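Local atomic coordinates of KLLA0E08119p (Kluyveromyces lactis, PDB entry 3VA7), a protein that is the urea carboxylase part of a larger enzyme and probably catalyses the biotin- and ATP-dependent carboxylation of urea to urea-1-carboxylate, a step of urea degradation. Residues A[140-143]-A[147-150]; A[238-243]-A[335-340]; A[963-968]-A[973-978]. All coordinates share one frame; numbering follows the deposited sequence.

Contact 1: residues A[140-143]-A[147-150]; sequences RKLG and SARE
The polar part of the contact is Ser147 against the backbone carbonyl of Lys141. The hydroxyl OG of Ser147 lies 3.3 Å from Lys141 O, a weak bond at most, since the same hydroxyl can also turn to Leu144 O, again weakly. The torsion accounts for the closeness: chi1 of 37° sets OG between the backbone N and the carbonyl carbon of Ser147, a crowded position, with its CB directed at helix 136-143. One residue on, the amide of Ala148 comes near the same acceptor, Ala148 N to Lys141 O being 3.4 Å, but the angle is too poor for a hydrogen bond. The weak backbone bond from Gly143 N to Arg140 O, 3.1 Å, belongs to the last turn of the first helix.

The apolar touch is that of Ala148 CB with Leu142 CD1, at 4.3 Å. Leu142 starts out turned from the second helix, and its branch end bends back to supply this touch, while the same side chain also packs on Leu294. The methyl CB of Ala148 lies near a carbonyl as well, 4.0 Å from Leu142 O. The CA atoms of Leu142 and Ala148 are 4.9 Å apart, the closest CA pair across the two segments.

The charged ends take no part across the contact. Lys141 NZ turns back to a salt bridge with Asp137, and Arg140 NH2 pairs with Asp122, whereas Arg149 NH1 bonds to Val160 O.

Helices 136-143 and 147-154 are thus two consecutive short helices joined by a three-residue connection. They lie in the biotin carboxylase part, after the parallel sheet that ends with strand 130-131, consistent with the passage from the N-terminal domain into the ATP-grasp region in this family.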
loop_
_atom_site.group_PDB
_atom_site.type_symbol
_atom_site.label_atom_id
_atom_site.label_comp_id
_atom_site.label_asym_id
_atom_site.label_seq_id
_atom_site.Cartn_x
_atom_site.Cartn_y
_atom_site.Cartn_z
ATOM N N ARG A 140 35.562 -31.885 5.774
ATOM C CA ARG A 140 36.529 -31.665 6.877
ATOM C C ARG A 140 37.916 -31.280 6.380
ATOM O O ARG A 140 38.462 -30.239 6.778
ATOM C CB ARG A 140 36.637 -32.888 7.753
ATOM C CG ARG A 140 35.798 -32.791 8.983
ATOM C CD ARG A 140 35.634 -34.176 9.528
ATOM N NE ARG A 140 34.265 -34.371 9.981
ATOM C CZ ARG A 140 33.482 -35.388 9.612
ATOM N NH1 ARG A 140 33.932 -36.347 8.777
ATOM N NH2 ARG A 140 32.241 -35.439 10.106
ATOM N N LYS A 141 38.451 -32.111 5.487
ATOM C CA LYS A 141 39.727 -31.854 4.795
ATOM C C LYS A 141 39.772 -30.488 4.078
ATOM O O LYS A 141 40.836 -29.896 3.941
ATOM C CB LYS A 141 40.065 -33.019 3.840
ATOM C CG LYS A 141 40.994 -34.106 4.433
ATOM C CD LYS A 141 40.450 -35.574 4.347
ATOM C CE LYS A 141 40.892 -36.360 3.078
ATOM N NZ LYS A 141 39.789 -37.252 2.474
ATOM N N LEU A 142 38.633 -29.978 3.619
ATOM C CA LEU A 142 38.625 -28.652 2.985
ATOM C C LEU A 142 38.219 -27.480 3.895
ATOM O O LEU A 142 38.480 -26.328 3.550
ATOM C CB LEU A 142 37.766 -28.649 1.733
ATOM C CG LEU A 142 38.299 -29.126 0.380
ATOM C CD1 LEU A 142 39.796 -29.055 0.213
ATOM C CD2 LEU A 142 37.806 -30.506 0.075
ATOM N N GLY A 143 37.597 -27.772 5.043
ATOM C CA GLY A 143 37.154 -26.738 6.002
ATOM C C GLY A 143 38.270 -25.998 6.744
ATOM O O GLY A 143 38.137 -24.807 7.030
ATOM N N SER A 147 44.830 -27.916 6.312
ATOM C CA SER A 147 44.656 -29.228 5.660
ATOM C C SER A 147 44.414 -29.006 4.167
ATOM O O SER A 147 44.943 -29.754 3.334
ATOM C CB SER A 147 43.557 -30.107 6.301
ATOM O OG SER A 147 42.435 -29.369 6.755
ATOM N N ALA A 148 43.655 -27.951 3.839
ATOM C CA ALA A 148 43.361 -27.569 2.462
ATOM C C ALA A 148 44.636 -27.192 1.723
ATOM O O ALA A 148 44.787 -27.479 0.537
ATOM C CB ALA A 148 42.360 -26.425 2.426
ATOM N N ARG A 149 45.566 -26.559 2.422
ATOM C CA ARG A 149 46.830 -26.196 1.790
ATOM C C ARG A 149 47.700 -27.414 1.411
ATOM O O ARG A 149 48.272 -27.430 0.320
ATOM C CB ARG A 149 47.584 -25.152 2.622
ATOM C CG ARG A 149 47.173 -23.689 2.308
ATOM C CD ARG A 149 48.332 -22.897 1.643
ATOM N NE ARG A 149 47.977 -21.518 1.242
ATOM C CZ ARG A 149 48.847 -20.610 0.773
ATOM N NH1 ARG A 149 50.142 -20.920 0.647
ATOM N NH2 ARG A 149 48.429 -19.386 0.431
ATOM N N GLU A 150 47.766 -28.431 2.273
ATOM C CA GLU A 150 48.544 -29.648 1.973
ATOM C C GLU A 150 48.073 -30.367 0.711
ATOM O O GLU A 150 48.905 -30.641 -0.183
ATOM C CB GLU A 150 48.558 -30.645 3.143
ATOM C CG GLU A 150 48.347 -29.999 4.494
ATOM C CD GLU A 150 49.292 -30.502 5.569
ATOM O OE1 GLU A 150 49.865 -29.636 6.279
ATOM O OE2 GLU A 150 49.467 -31.744 5.708
#

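Contact 2: residues A[238-243]-A[335-340]; sequences EIQMMG and LDLVEW
Gln240 and Leu337 reach toward each other from opposite directions, Leu337 CD1 lying 4.0 Å from Gln240 OE1. The CG of Gln240 is anti to the backbone N (chi1 169°), which carries the chain off the strand, and a bend at chi2 turns the amide back. There NE2 donates to Met241 O at 3.3 Å, tilted 44° out of that carbonyl plane, while OE1 accepts from Arg255 NH1, so both ends of the amide are tied. Were Gln240 an alanine, Arg255 NH1 would probably lose this acceptor and Leu337 CD1 the amide it rests against.

Met242, two residues on and pointing the same way, does the rest. Its CG lies 3.5 Å from Trp340 CE3, at the indole edge and near the ring plane. Bends at chi2 and chi3 then bring its methyl CE to 4.0 Å from Leu337 CD2.

Asp336 is the N-cap of helix 337-345, its OD2 accepting from Glu339 N. Leu337 and Trp340 point toward strand 235-244, while Val338 points away from it and packs on Arg45, Ile46 and Thr49 of helix 40-53. The strand itself hydrogen-bonds to strands 249-261 and 299-307 in the large antiparallel sheet of the biotin carboxylase part.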
loop_
_atom_site.group_PDB
_atom_site.type_symbol
_atom_site.label_atom_id
_atom_site.label_comp_id
_atom_site.label_asym_id
_atom_site.label_seq_id
_atom_site.Cartn_x
_atom_site.Cartn_y
_atom_site.Cartn_z
ATOM N N GLU A 238 37.969 -18.299 -10.339
ATOM C CA GLU A 238 37.693 -19.578 -9.750
ATOM C C GLU A 238 37.369 -20.563 -10.853
ATOM O O GLU A 238 36.944 -20.172 -11.965
ATOM C CB GLU A 238 36.581 -19.452 -8.716
ATOM C CG GLU A 238 35.197 -19.101 -9.313
ATOM C CD GLU A 238 34.190 -18.655 -8.270
ATOM O OE1 GLU A 238 34.563 -18.362 -7.099
ATOM O OE2 GLU A 238 33.002 -18.592 -8.637
ATOM N N ILE A 239 37.593 -21.839 -10.563
ATOM C CA ILE A 239 37.298 -22.880 -11.513
ATOM C C ILE A 239 36.147 -23.704 -10.999
ATOM O O ILE A 239 36.137 -24.136 -9.860
ATOM C CB ILE A 239 38.524 -23.775 -11.794
ATOM C CG1 ILE A 239 39.665 -22.976 -12.435
ATOM C CG2 ILE A 239 38.135 -24.969 -12.740
ATOM C CD1 ILE A 239 39.555 -22.918 -13.958
ATOM N N GLN A 240 35.155 -23.905 -11.837
ATOM C CA GLN A 240 34.048 -24.780 -11.488
ATOM C C GLN A 240 34.434 -26.177 -11.900
ATOM O O GLN A 240 34.711 -26.432 -13.087
ATOM C CB GLN A 240 32.787 -24.374 -12.246
ATOM C CG GLN A 240 31.680 -25.374 -12.159
ATOM C CD GLN A 240 31.009 -25.358 -10.804
ATOM O OE1 GLN A 240 30.430 -24.347 -10.388
ATOM N NE2 GLN A 240 31.117 -26.458 -10.091
ATOM N N MET A 241 34.430 -27.094 -10.940
ATOM C CA MET A 241 34.849 -28.437 -11.229
ATOM C C MET A 241 33.770 -29.441 -10.860
ATOM O O MET A 241 32.941 -29.205 -9.973
ATOM C CB MET A 241 36.219 -28.686 -10.573
ATOM C CG MET A 241 36.521 -30.085 -10.101
ATOM S SD MET A 241 36.493 -30.134 -8.302
ATOM C CE MET A 241 35.486 -31.611 -8.186
ATOM N N MET A 242 33.763 -30.556 -11.566
ATOM C CA MET A 242 32.885 -31.664 -11.250
ATOM C C MET A 242 33.741 -32.927 -10.954
ATOM O O MET A 242 34.741 -33.204 -11.646
ATOM C CB MET A 242 31.954 -31.860 -12.439
ATOM C CG MET A 242 30.469 -32.230 -12.146
ATOM S SD MET A 242 29.368 -31.251 -11.060
ATOM C CE MET A 242 29.873 -29.599 -11.474
ATOM N N GLY A 243 33.390 -33.654 -9.893
ATOM C CA GLY A 243 34.074 -34.901 -9.548
ATOM C C GLY A 243 33.093 -36.054 -9.445
ATOM O O GLY A 243 31.940 -35.860 -9.045
ATOM N N LEU A 335 25.091 -26.586 -19.827
ATOM C CA LEU A 335 24.961 -27.679 -18.870
ATOM C C LEU A 335 24.038 -27.296 -17.750
ATOM O O LEU A 335 24.016 -26.162 -17.322
ATOM C CB LEU A 335 26.313 -28.052 -18.260
ATOM C CG LEU A 335 27.351 -28.607 -19.250
ATOM C CD1 LEU A 335 28.592 -29.018 -18.475
ATOM C CD2 LEU A 335 26.813 -29.735 -20.104
ATOM N N ASP A 336 23.261 -28.242 -17.272
ATOM C CA ASP A 336 22.529 -28.006 -16.076
ATOM C C ASP A 336 23.359 -28.705 -14.968
ATOM O O ASP A 336 23.326 -29.942 -14.826
ATOM C CB ASP A 336 21.115 -28.559 -16.230
ATOM C CG ASP A 336 20.286 -28.469 -14.950
ATOM O OD1 ASP A 336 19.042 -28.628 -15.074
ATOM O OD2 ASP A 336 20.849 -28.275 -13.820
ATOM N N LEU A 337 24.080 -27.892 -14.187
ATOM C CA LEU A 337 24.944 -28.380 -13.100
ATOM C C LEU A 337 24.223 -29.167 -11.982
ATOM O O LEU A 337 24.693 -30.216 -11.577
ATOM C CB LEU A 337 25.739 -27.219 -12.524
ATOM C CG LEU A 337 26.723 -26.594 -13.523
ATOM C CD1 LEU A 337 27.463 -25.531 -12.732
ATOM C CD2 LEU A 337 27.741 -27.647 -14.212
ATOM N N VAL A 338 23.082 -28.688 -11.502
ATOM C CA VAL A 338 22.212 -29.492 -10.615
ATOM C C VAL A 338 21.900 -30.859 -11.213
ATOM O O VAL A 338 21.902 -31.842 -10.505
ATOM C CB VAL A 338 20.918 -28.727 -10.164
ATOM C CG1 VAL A 338 19.846 -29.660 -9.506
ATOM C CG2 VAL A 338 21.271 -27.559 -9.241
ATOM N N GLU A 339 21.622 -30.939 -12.508
ATOM C CA GLU A 339 21.276 -32.248 -13.113
ATOM C C GLU A 339 22.478 -33.190 -12.944
ATOM O O GLU A 339 22.331 -34.304 -12.434
ATOM C CB GLU A 339 20.961 -32.123 -14.606
ATOM C CG GLU A 339 20.661 -33.491 -15.264
ATOM C CD GLU A 339 20.359 -33.419 -16.758
ATOM O OE1 GLU A 339 20.262 -34.495 -17.398
ATOM O OE2 GLU A 339 20.248 -32.306 -17.293
ATOM N N TRP A 340 23.652 -32.710 -13.381
ATOM C CA TRP A 340 24.912 -33.387 -13.183
ATOM C C TRP A 340 25.121 -33.830 -11.741
ATOM O O TRP A 340 25.351 -34.991 -11.491
ATOM C CB TRP A 340 26.036 -32.496 -13.638
ATOM C CG TRP A 340 26.331 -32.629 -15.066
ATOM C CD1 TRP A 340 25.447 -32.489 -16.131
ATOM C CD2 TRP A 340 27.601 -32.962 -15.642
ATOM N NE1 TRP A 340 26.102 -32.732 -17.335
ATOM C CE2 TRP A 340 27.423 -33.003 -17.066
ATOM C CE3 TRP A 340 28.876 -33.236 -15.102
ATOM C CZ2 TRP A 340 28.484 -33.294 -17.940
ATOM C CZ3 TRP A 340 29.924 -33.498 -15.952
ATOM C CH2 TRP A 340 29.729 -33.541 -17.357
#

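Contact 3: residues A[963-968]-A[973-978]; sequences FIADVN and NDVKNM
Val975 brings a single methyl, CG2, against two residues of helix 960-967, and all the contact is apolar. Its closest touch is methyl to methyl, Ile964 CG2 to Val975 CG2 at 3.6 Å, and the two side chains cross at about a right angle. In Val975, chi1 of 177° puts CG1 anti to the backbone N and leaves CG2, beside that N, as the branch directed at Ile964. That same CG2 also reaches the neighbouring alanine, 4.2 Å from Ala965 CB. The CA atoms of Ala965 and Val975 are 6.5 Å apart, a spacing consistent with the small alanine at this point.

The fold element is two consecutive helices, 960-967 and 972-979, not antiparallel and joined by a four-residue link, in the C and D part of the carboxyltransferase domain. The side chain of Ile964 also touches Gln1045.

Polar bonds lie within or beside each helix and do not cross the contact. Asn968 ND2 donates to Ile964 O at 3.2 Å (N-H...O angle 158°), and Asn968 N reaches the same oxygen from the opposite face of its carbonyl plane at 3.1 Å. Asn968 OD1 accepts from Leu1009 N. On the second helix, Asp974 OD1 accepts from Asp971 N.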
loop_
_atom_site.group_PDB
_atom_site.type_symbol
_atom_site.label_atom_id
_atom_site.label_comp_id
_atom_site.label_asym_id
_atom_site.label_seq_id
_atom_site.Cartn_x
_atom_site.Cartn_y
_atom_site.Cartn_z
ATOM N N PHE A 963 -27.746 -2.836 21.326
ATOM C CA PHE A 963 -28.580 -1.883 20.650
ATOM C C PHE A 963 -29.423 -2.461 19.470
ATOM O O PHE A 963 -30.659 -2.288 19.482
ATOM C CB PHE A 963 -27.743 -0.716 20.176
ATOM C CG PHE A 963 -28.468 0.182 19.251
ATOM C CD1 PHE A 963 -29.520 0.963 19.709
ATOM C CD2 PHE A 963 -28.134 0.225 17.899
ATOM C CE1 PHE A 963 -30.229 1.792 18.828
ATOM C CE2 PHE A 963 -28.812 1.035 17.035
ATOM C CZ PHE A 963 -29.860 1.808 17.482
ATOM N N ILE A 964 -28.802 -3.127 18.474
ATOM C CA ILE A 964 -29.609 -3.700 17.405
ATOM C C ILE A 964 -30.674 -4.569 18.063
ATOM O O ILE A 964 -31.884 -4.423 17.782
ATOM C CB ILE A 964 -28.899 -4.699 16.409
ATOM C CG1 ILE A 964 -27.648 -4.173 15.661
ATOM C CG2 ILE A 964 -29.950 -5.312 15.463
ATOM C CD1 ILE A 964 -27.522 -2.741 15.595
ATOM N N ALA A 965 -30.227 -5.478 18.932
ATOM C CA ALA A 965 -31.165 -6.430 19.583
ATOM C C ALA A 965 -32.286 -5.718 20.303
ATOM O O ALA A 965 -33.455 -6.025 20.102
ATOM C CB ALA A 965 -30.456 -7.351 20.519
ATOM N N ASP A 966 -31.939 -4.738 21.108
ATOM C CA ASP A 966 -32.934 -4.034 21.917
ATOM C C ASP A 966 -33.949 -3.220 21.086
ATOM O O ASP A 966 -35.150 -3.266 21.344
ATOM C CB ASP A 966 -32.195 -3.181 22.961
ATOM C CG ASP A 966 -33.105 -2.537 24.012
ATOM O OD1 ASP A 966 -32.604 -1.557 24.626
ATOM O OD2 ASP A 966 -34.259 -2.975 24.285
ATOM N N VAL A 967 -33.483 -2.485 20.075
ATOM C CA VAL A 967 -34.379 -1.597 19.340
ATOM C C VAL A 967 -35.321 -2.420 18.460
ATOM O O VAL A 967 -36.459 -2.015 18.126
ATOM C CB VAL A 967 -33.636 -0.443 18.639
ATOM C CG1 VAL A 967 -32.785 -0.955 17.457
ATOM C CG2 VAL A 967 -34.620 0.623 18.187
ATOM N N ASN A 968 -34.882 -3.615 18.146
ATOM C CA ASN A 968 -35.721 -4.520 17.391
ATOM C C ASN A 968 -36.526 -5.516 18.226
ATOM O O ASN A 968 -37.271 -6.310 17.675
ATOM C CB ASN A 968 -34.848 -5.275 16.402
ATOM C CG ASN A 968 -34.606 -4.497 15.158
ATOM O OD1 ASN A 968 -35.499 -4.408 14.322
ATOM N ND2 ASN A 968 -33.411 -3.934 15.009
ATOM N N ASN A 973 -28.595 -13.037 20.113
ATOM C CA ASN A 973 -28.244 -14.190 19.308
ATOM C C ASN A 973 -29.139 -14.317 18.058
ATOM O O ASN A 973 -28.767 -14.964 17.053
ATOM C CB ASN A 973 -28.108 -15.476 20.164
ATOM C CG ASN A 973 -26.943 -15.349 21.258
ATOM O OD1 ASN A 973 -25.824 -14.908 20.957
ATOM N ND2 ASN A 973 -27.253 -15.688 22.517
ATOM N N ASP A 974 -30.292 -13.663 18.109
ATOM C CA ASP A 974 -31.062 -13.480 16.918
ATOM C C ASP A 974 -30.299 -12.630 15.892
ATOM O O ASP A 974 -30.340 -12.963 14.711
ATOM C CB ASP A 974 -32.439 -12.859 17.208
ATOM C CG ASP A 974 -33.348 -13.805 17.946
ATOM O OD1 ASP A 974 -34.097 -13.341 18.833
ATOM O OD2 ASP A 974 -33.276 -15.011 17.652
ATOM N N VAL A 975 -29.604 -11.580 16.341
ATOM C CA VAL A 975 -28.754 -10.780 15.466
ATOM C C VAL A 975 -27.650 -11.647 14.919
ATOM O O VAL A 975 -27.377 -11.686 13.699
ATOM C CB VAL A 975 -28.154 -9.536 16.180
ATOM C CG1 VAL A 975 -27.211 -8.757 15.244
ATOM C CG2 VAL A 975 -29.233 -8.643 16.718
ATOM N N LYS A 976 -27.012 -12.380 15.800
ATOM C CA LYS A 976 -25.934 -13.214 15.323
ATOM C C LYS A 976 -26.481 -14.188 14.280
ATOM O O LYS A 976 -25.847 -14.400 13.279
ATOM C CB LYS A 976 -25.255 -13.930 16.473
ATOM C CG LYS A 976 -24.122 -14.840 16.070
ATOM C CD LYS A 976 -23.531 -15.641 17.265
ATOM C CE LYS A 976 -24.306 -16.936 17.480
ATOM N NZ LYS A 976 -24.060 -17.562 18.821
ATOM N N ASN A 977 -27.666 -14.750 14.504
ATOM C CA ASN A 977 -28.243 -15.701 13.581
ATOM C C ASN A 977 -28.518 -15.100 12.234
ATOM O O ASN A 977 -28.329 -15.794 11.217
ATOM C CB ASN A 977 -29.564 -16.292 14.086
ATOM C CG ASN A 977 -29.391 -17.250 15.257
ATOM O OD1 ASN A 977 -28.310 -17.868 15.456
ATOM N ND2 ASN A 977 -30.484 -17.395 16.048
ATOM N N MET A 978 -28.986 -13.843 12.189
ATOM C CA MET A 978 -29.277 -13.298 10.889
ATOM C C MET A 978 -28.007 -13.027 10.131
ATOM O O MET A 978 -27.944 -13.340 8.940
ATOM C CB MET A 978 -30.254 -12.143 10.876
ATOM C CG MET A 978 -29.674 -10.852 11.027
ATOM S SD MET A 978 -28.948 -10.113 9.548
ATOM C CE MET A 978 -28.750 -8.487 10.257
#

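Contacts 1 and 2 both belong to the biotin carboxylase part, with centres 21 Å apart and nearest atoms about 8 Å apart. They do not touch each other, and in chain order helix 147-154 is followed by strand 235-244 among the modelled elements. Contact 3 belongs to the carboxyltransferase part, which binds urea and receives the biotin carried on Lys1202 of the biotin-carrying domain. Its centre is 76 Å from that of contact 1 and 70 Å from that of contact 2, and even the nearest atoms of contacts 2 and 3 are about 53 Å apart. The Ile964 side chain of contact 3 is about 13 Å from the urea, so contact 3 is near the pocket without lining it.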